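Local coordinates for protein-S-isoprenylcysteine O-methyltransferase (Tribolium castaneum, PDB 5V7P) that methylates the C-terminal carboxylate of isoprenylated cysteines in proteins, using S-adenosyl-L-methionine as methyl donor within the endoplasmic reticulum membrane, at residues W240-S252 with Q266-Y279. Numbering follows the deposited sequence.
Sequences WMFFKERIYIEES and QQQVGTGIPFIEGY. With D10 (decane), chain G; MPG ([(Z)-octadec-9-enyl] (2R)-2,3-bis(oxidanyl)propanoate), chain V; SAH (S-adenosyl-L-homocysteine), chain C.
The indole of W240 is sandwiched: MPG C2 and C4 cover one face, I276 CD1 makes a CH-pi contact on the opposite face, and at the edge NE1 donates in the ring plane to P274 O (2.9 Å). That carbonyl belongs to a type II beta turn, I273 to I276, in the C-terminal tail, which here runs in the same direction as helix 231-258, a worked example of a membrane enzyme pinning its tail, probably near the membrane's cytoplasmic edge. The ring reaches the turn because chi1 (-180°) sets CG opposite the backbone N; a leucine in its place would probably leave P274 O without its donor and the lipid without a flat surface. At the other end, S252 CB sits over the centre of the Y279 ring, whose CD1 lies over a face of Y248, the two ring planes at 55°. G278 CA packs against I247 CG2 and E251 OE1, where a beta carbon would clash with that oxygen. The E251 carboxylate links tail and cofactor site: OE2 forms a salt bridge with R208 NE and a hydrogen bond with NE2 of H209, which binds S-adenosyl-L-methionine, while OE1 receives Y279 N (2.9 Å) and Q266 NE2 (3.0 Å) from opposite faces of its plane.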
loop_
_atom_site.group_PDB
_atom_site.type_symbol
_atom_site.label_atom_id
_atom_site.label_comp_id
_atom_site.label_asym_id
_atom_site.label_seq_id
_atom_site.Cartn_x
_atom_site.Cartn_y
_atom_site.Cartn_z
ATOM N N TRP A 240 -7.333 9.480 5.306
ATOM C CA TRP A 240 -7.182 10.875 4.907
ATOM C C TRP A 240 -5.826 11.432 5.324
ATOM O O TRP A 240 -5.132 12.072 4.525
ATOM C CB TRP A 240 -8.314 11.705 5.509
ATOM C CG TRP A 240 -8.259 13.153 5.151
ATOM C CD1 TRP A 240 -8.814 13.748 4.056
ATOM C CD2 TRP A 240 -7.614 14.195 5.891
ATOM N NE1 TRP A 240 -8.553 15.096 4.068
ATOM C CE2 TRP A 240 -7.817 15.397 5.184
ATOM C CE3 TRP A 240 -6.885 14.229 7.083
ATOM C CZ2 TRP A 240 -7.316 16.618 5.628
ATOM C CZ3 TRP A 240 -6.389 15.440 7.523
ATOM C CH2 TRP A 240 -6.605 16.619 6.798
ATOM N N MET A 241 -5.430 11.206 6.580
ATOM C CA MET A 241 -4.172 11.770 7.056
ATOM C C MET A 241 -2.971 11.134 6.368
ATOM O O MET A 241 -1.957 11.809 6.153
ATOM C CB MET A 241 -4.057 11.617 8.575
ATOM C CG MET A 241 -3.793 10.195 9.081
ATOM S SD MET A 241 -3.176 10.181 10.777
ATOM C CE MET A 241 -1.578 10.967 10.581
ATOM N N PHE A 242 -3.061 9.853 6.009
ATOM C CA PHE A 242 -1.944 9.204 5.333
ATOM C C PHE A 242 -1.715 9.807 3.953
ATOM O O PHE A 242 -0.568 10.053 3.561
ATOM C CB PHE A 242 -2.192 7.700 5.228
ATOM C CG PHE A 242 -1.116 6.961 4.484
ATOM C CD1 PHE A 242 0.090 6.658 5.099
ATOM C CD2 PHE A 242 -1.308 6.568 3.170
ATOM C CE1 PHE A 242 1.082 5.978 4.417
ATOM C CE2 PHE A 242 -0.319 5.887 2.482
ATOM C CZ PHE A 242 0.877 5.593 3.106
ATOM N N PHE A 243 -2.789 10.058 3.205
ATOM C CA PHE A 243 -2.643 10.622 1.869
ATOM C C PHE A 243 -2.317 12.109 1.908
ATOM O O PHE A 243 -1.686 12.621 0.978
ATOM C CB PHE A 243 -3.913 10.370 1.050
ATOM C CG PHE A 243 -4.059 8.945 0.583
ATOM C CD1 PHE A 243 -3.028 8.318 -0.099
ATOM C CD2 PHE A 243 -5.219 8.230 0.838
ATOM C CE1 PHE A 243 -3.154 7.011 -0.526
ATOM C CE2 PHE A 243 -5.350 6.920 0.412
ATOM C CZ PHE A 243 -4.316 6.311 -0.269
ATOM N N LYS A 244 -2.721 12.812 2.967
ATOM C CA LYS A 244 -2.282 14.194 3.134
ATOM C C LYS A 244 -0.766 14.265 3.274
ATOM O O LYS A 244 -0.100 15.031 2.570
ATOM C CB LYS A 244 -2.964 14.824 4.348
ATOM C CG LYS A 244 -2.473 16.238 4.665
ATOM C CD LYS A 244 -3.243 16.850 5.822
ATOM C CE LYS A 244 -2.839 18.298 6.065
ATOM N NZ LYS A 244 -1.646 18.428 6.950
ATOM N N GLU A 245 -0.202 13.467 4.184
ATOM C CA GLU A 245 1.249 13.413 4.327
ATOM C C GLU A 245 1.907 12.953 3.033
ATOM O O GLU A 245 2.850 13.583 2.541
ATOM C CB GLU A 245 1.634 12.483 5.479
ATOM C CG GLU A 245 1.385 13.055 6.864
ATOM C CD GLU A 245 1.925 12.159 7.966
ATOM O OE1 GLU A 245 1.142 11.783 8.864
ATOM O OE2 GLU A 245 3.128 11.823 7.928
ATOM N N ARG A 246 1.416 11.850 2.465
ATOM C CA ARG A 246 2.033 11.291 1.266
ATOM C C ARG A 246 1.998 12.290 0.115
ATOM O O ARG A 246 3.012 12.519 -0.554
ATOM C CB ARG A 246 1.327 9.991 0.878
ATOM C CG ARG A 246 2.024 9.204 -0.217
ATOM C CD ARG A 246 1.258 7.937 -0.549
ATOM N NE ARG A 246 1.935 7.128 -1.558
ATOM C CZ ARG A 246 2.764 6.118 -1.304
ATOM N NH1 ARG A 246 3.043 5.763 -0.058
ATOM N NH2 ARG A 246 3.318 5.457 -2.311
ATOM N N ILE A 247 0.834 12.897 -0.130
ATOM C CA ILE A 247 0.705 13.844 -1.234
ATOM C C ILE A 247 1.627 15.037 -1.029
ATOM O O ILE A 247 2.239 15.538 -1.980
ATOM C CB ILE A 247 -0.765 14.283 -1.389
ATOM C CG1 ILE A 247 -1.573 13.160 -2.047
ATOM C CG2 ILE A 247 -0.879 15.577 -2.206
ATOM C CD1 ILE A 247 -3.069 13.395 -2.073
ATOM N N TYR A 248 1.739 15.514 0.212
ATOM C CA TYR A 248 2.519 16.717 0.481
ATOM C C TYR A 248 3.973 16.528 0.071
ATOM O O TYR A 248 4.529 17.336 -0.683
ATOM C CB TYR A 248 2.416 17.081 1.962
ATOM C CG TYR A 248 2.982 18.439 2.302
ATOM C CD1 TYR A 248 2.275 19.599 2.013
ATOM C CD2 TYR A 248 4.221 18.564 2.921
ATOM C CE1 TYR A 248 2.785 20.845 2.324
ATOM C CE2 TYR A 248 4.739 19.806 3.237
ATOM C CZ TYR A 248 4.017 20.943 2.936
ATOM O OH TYR A 248 4.526 22.182 3.247
ATOM N N ILE A 249 4.608 15.460 0.558
ATOM C CA ILE A 249 5.986 15.180 0.170
ATOM C C ILE A 249 6.064 14.832 -1.310
ATOM O O ILE A 249 7.048 15.162 -1.984
ATOM C CB ILE A 249 6.566 14.050 1.043
ATOM C CG1 ILE A 249 8.043 13.802 0.717
ATOM C CG2 ILE A 249 5.773 12.761 0.872
ATOM C CD1 ILE A 249 8.963 14.927 1.135
ATOM N N GLU A 250 5.036 14.164 -1.839
ATOM C CA GLU A 250 5.080 13.699 -3.221
ATOM C C GLU A 250 5.075 14.866 -4.198
ATOM O O GLU A 250 5.801 14.848 -5.199
ATOM C CB GLU A 250 3.902 12.762 -3.484
ATOM C CG GLU A 250 3.798 12.262 -4.915
ATOM C CD GLU A 250 2.836 11.097 -5.052
ATOM O OE1 GLU A 250 2.645 10.363 -4.060
ATOM O OE2 GLU A 250 2.266 10.914 -6.147
ATOM N N GLU A 251 4.271 15.893 -3.925
ATOM C CA GLU A 251 4.205 17.044 -4.813
ATOM C C GLU A 251 5.419 17.953 -4.687
ATOM O O GLU A 251 5.739 18.670 -5.641
ATOM C CB GLU A 251 2.929 17.843 -4.544
ATOM C CG GLU A 251 1.663 17.118 -4.959
ATOM C CD GLU A 251 0.455 18.033 -5.005
ATOM O OE1 GLU A 251 0.544 19.165 -4.482
ATOM O OE2 GLU A 251 -0.582 17.625 -5.566
ATOM N N SER A 252 6.101 17.943 -3.540
ATOM C CA SER A 252 7.347 18.695 -3.427
ATOM C C SER A 252 8.410 18.121 -4.354
ATOM O O SER A 252 9.216 18.866 -4.920
ATOM C CB SER A 252 7.840 18.693 -1.980
ATOM O OG SER A 252 8.322 17.416 -1.601
ATOM N N GLN A 266 -1.207 22.419 -10.715
ATOM C CA GLN A 266 -1.863 22.582 -9.422
ATOM C C GLN A 266 -2.967 23.629 -9.476
ATOM O O GLN A 266 -3.970 23.503 -8.764
ATOM C CB GLN A 266 -0.832 22.963 -8.359
ATOM C CG GLN A 266 0.126 21.845 -7.997
ATOM C CD GLN A 266 1.236 22.305 -7.076
ATOM O OE1 GLN A 266 1.869 23.334 -7.310
ATOM N NE2 GLN A 266 1.475 21.544 -6.014
ATOM N N GLN A 267 -2.806 24.664 -10.301
ATOM C CA GLN A 267 -3.826 25.702 -10.400
ATOM C C GLN A 267 -5.033 25.240 -11.206
ATOM O O GLN A 267 -6.140 25.752 -11.001
ATOM C CB GLN A 267 -3.240 26.964 -11.035
ATOM C CG GLN A 267 -1.917 27.415 -10.435
ATOM C CD GLN A 267 -2.009 27.706 -8.952
ATOM O OE1 GLN A 267 -3.059 28.109 -8.451
ATOM N NE2 GLN A 267 -0.910 27.495 -8.239
ATOM N N GLN A 268 -4.846 24.284 -12.115
ATOM C CA GLN A 268 -5.922 23.838 -12.992
ATOM C C GLN A 268 -6.692 22.645 -12.440
ATOM O O GLN A 268 -7.882 22.498 -12.738
ATOM C CB GLN A 268 -5.357 23.472 -14.366
ATOM C CG GLN A 268 -4.722 24.636 -15.109
ATOM C CD GLN A 268 -3.990 24.197 -16.361
ATOM O OE1 GLN A 268 -2.776 24.365 -16.477
ATOM N NE2 GLN A 268 -4.728 23.632 -17.312
ATOM N N VAL A 269 -6.046 21.789 -11.651
ATOM C CA VAL A 269 -6.642 20.544 -11.185
ATOM C C VAL A 269 -6.389 20.399 -9.692
ATOM O O VAL A 269 -5.287 20.679 -9.207
ATOM C CB VAL A 269 -6.076 19.329 -11.952
ATOM C CG1 VAL A 269 -6.788 18.047 -11.539
ATOM C CG2 VAL A 269 -6.193 19.545 -13.457
ATOM N N GLY A 270 -7.418 19.958 -8.963
ATOM C CA GLY A 270 -7.274 19.679 -7.549
ATOM C C GLY A 270 -6.772 18.270 -7.288
ATOM O O GLY A 270 -6.679 17.438 -8.188
ATOM N N THR A 271 -6.446 18.010 -6.018
ATOM C CA THR A 271 -5.904 16.706 -5.647
ATOM C C THR A 271 -6.935 15.601 -5.847
ATOM O O THR A 271 -6.594 14.499 -6.291
ATOM C CB THR A 271 -5.424 16.724 -4.195
ATOM O OG1 THR A 271 -6.525 17.005 -3.321
ATOM C CG2 THR A 271 -4.332 17.770 -3.997
ATOM N N GLY A 272 -8.194 15.871 -5.516
ATOM C CA GLY A 272 -9.260 14.896 -5.628
ATOM C C GLY A 272 -9.770 14.377 -4.303
ATOM O O GLY A 272 -10.840 13.756 -4.274
ATOM N N ILE A 273 -9.053 14.605 -3.213
ATOM C CA ILE A 273 -9.493 14.225 -1.874
ATOM C C ILE A 273 -9.882 15.499 -1.134
ATOM O O ILE A 273 -9.091 16.448 -1.107
ATOM C CB ILE A 273 -8.403 13.459 -1.100
ATOM C CG1 ILE A 273 -8.107 12.133 -1.808
ATOM C CG2 ILE A 273 -8.849 13.209 0.346
ATOM C CD1 ILE A 273 -6.993 11.312 -1.182
ATOM N N PRO A 274 -11.068 15.568 -0.527
ATOM C CA PRO A 274 -11.480 16.818 0.126
ATOM C C PRO A 274 -10.519 17.237 1.229
ATOM O O PRO A 274 -10.014 16.410 1.992
ATOM C CB PRO A 274 -12.866 16.483 0.691
ATOM C CG PRO A 274 -13.344 15.334 -0.119
ATOM C CD PRO A 274 -12.123 14.542 -0.459
ATOM N N PHE A 275 -10.275 18.547 1.304
ATOM C CA PHE A 275 -9.493 19.192 2.356
ATOM C C PHE A 275 -8.005 18.873 2.285
ATOM O O PHE A 275 -7.278 19.147 3.250
ATOM C CB PHE A 275 -10.020 18.833 3.751
ATOM C CG PHE A 275 -11.448 19.229 3.974
ATOM C CD1 PHE A 275 -11.764 20.490 4.449
ATOM C CD2 PHE A 275 -12.476 18.344 3.705
ATOM C CE1 PHE A 275 -13.078 20.860 4.653
ATOM C CE2 PHE A 275 -13.793 18.706 3.906
ATOM C CZ PHE A 275 -14.094 19.967 4.381
ATOM N N ILE A 276 -7.526 18.302 1.183
ATOM C CA ILE A 276 -6.099 18.093 0.956
ATOM C C ILE A 276 -5.671 18.994 -0.193
ATOM O O ILE A 276 -6.116 18.814 -1.334
ATOM C CB ILE A 276 -5.779 16.621 0.656
ATOM C CG1 ILE A 276 -6.119 15.756 1.878
ATOM C CG2 ILE A 276 -4.307 16.461 0.260
ATOM C CD1 ILE A 276 -5.765 14.280 1.747
ATOM N N GLU A 277 -4.803 19.957 0.107
ATOM C CA GLU A 277 -4.377 20.932 -0.889
ATOM C C GLU A 277 -3.114 20.512 -1.626
ATOM O O GLU A 277 -2.960 20.840 -2.808
ATOM C CB GLU A 277 -4.140 22.293 -0.226
ATOM C CG GLU A 277 -5.385 22.927 0.377
ATOM C CD GLU A 277 -6.515 23.066 -0.624
ATOM O OE1 GLU A 277 -7.637 22.602 -0.326
ATOM O OE2 GLU A 277 -6.275 23.631 -1.713
ATOM N N GLY A 278 -2.220 19.793 -0.963
ATOM C CA GLY A 278 -0.944 19.437 -1.542
ATOM C C GLY A 278 0.158 20.388 -1.121
ATOM O O GLY A 278 0.065 21.103 -0.121
ATOM N N TYR A 279 1.228 20.391 -1.917
ATOM C CA TYR A 279 2.367 21.276 -1.669
ATOM C C TYR A 279 2.117 22.619 -2.357
ATOM O O TYR A 279 2.751 22.991 -3.346
ATOM C CB TYR A 279 3.659 20.626 -2.145
ATOM C CG TYR A 279 4.898 21.209 -1.506
ATOM C CD1 TYR A 279 5.298 20.807 -0.238
ATOM C CD2 TYR A 279 5.666 22.160 -2.165
ATOM C CE1 TYR A 279 6.426 21.335 0.356
ATOM C CE2 TYR A 279 6.797 22.694 -1.579
ATOM C CZ TYR A 279 7.173 22.278 -0.318
ATOM O OH TYR A 279 8.298 22.805 0.273
HETATM C C1 D10 G . -6.983 20.599 -3.921
HETATM C C2 D10 G . -8.411 20.341 -3.456
HETATM C C3 D10 G . -8.956 19.111 -4.176
HETATM C C4 D10 G . -10.211 18.611 -3.463
HETATM C C5 D10 G . -11.115 17.924 -4.483
HETATM C C6 D10 G . -12.227 17.170 -3.760
HETATM C C7 D10 G . -13.438 17.051 -4.685
HETATM C C8 D10 G . -14.183 15.751 -4.393
HETATM C C9 D10 G . -13.660 14.650 -5.311
HETATM C C10 D10 G . -13.767 13.302 -4.603
HETATM C C2 MPG V . -9.670 16.322 8.433
HETATM C C3 MPG V . -11.064 16.006 7.900
HETATM C C4 MPG V . -10.970 14.944 6.807
HETATM C C5 MPG V . -12.383 14.490 6.444
HETATM C C6 MPG V . -12.356 13.711 5.133
HETATM C C7 MPG V . -13.790 13.440 4.678
HETATM C C8 MPG V . -13.773 12.712 3.338
HETATM C C9 MPG V . -15.164 12.799 2.706
HETATM C C10 MPG V . -15.958 11.765 2.502
HETATM C C11 MPG V . -15.586 10.326 2.865
HETATM C C12 MPG V . -16.855 9.551 3.215
HETATM O O1 MPG V . -8.415 18.271 8.985
HETATM C C1 MPG V . -9.661 17.662 9.172
HETATM C CXD MPG V . -7.131 20.436 9.285
HETATM O O2 MPG V . -6.534 20.993 10.422
HETATM C C21 MPG V . -7.749 21.544 8.437
HETATM O O3 MPG V . -8.702 20.992 7.569
HETATM O O4 MPG V . -8.924 19.708 10.628
HETATM C CX3 MPG V . -8.228 19.458 9.703
HETATM N N SAH C . -0.172 10.402 -6.948
HETATM C CA SAH C . -0.511 9.797 -8.229
HETATM C CB SAH C . 0.504 8.720 -8.595
HETATM C CG SAH C . 0.770 7.697 -7.495
HETATM S SD SAH C . 2.165 6.622 -7.923
HETATM C C SAH C . -1.917 9.203 -8.198
HETATM O O SAH C . -2.509 9.025 -7.132
HETATM O OXT SAH C . -2.499 8.885 -9.236
HETATM C "C5'" SAH C . 3.425 7.704 -7.187
HETATM C "C4'" SAH C . 4.456 8.205 -8.191
HETATM O "O4'" SAH C . 3.810 8.843 -9.274
HETATM C "C3'" SAH C . 5.377 9.229 -7.542
HETATM O "O3'" SAH C . 6.719 8.806 -7.617
HETATM C "C2'" SAH C . 5.168 10.517 -8.311
HETATM O "O2'" SAH C . 6.398 11.136 -8.614
HETATM C "C1'" SAH C . 4.414 10.088 -9.567
HETATM N N9 SAH C . 3.382 11.055 -9.996
HETATM C C8 SAH C . 2.417 11.650 -9.226
HETATM N N7 SAH C . 1.666 12.455 -10.010
HETATM C C5 SAH C . 2.136 12.379 -11.273
HETATM C C6 SAH C . 1.744 12.991 -12.453
HETATM N N6 SAH C . 0.717 13.837 -12.472
HETATM N N1 SAH C . 2.433 12.713 -13.611
HETATM C C2 SAH C . 3.498 11.839 -13.598
HETATM N N3 SAH C . 3.882 11.235 -12.421
HETATM C C4 SAH C . 3.211 11.503 -11.278
#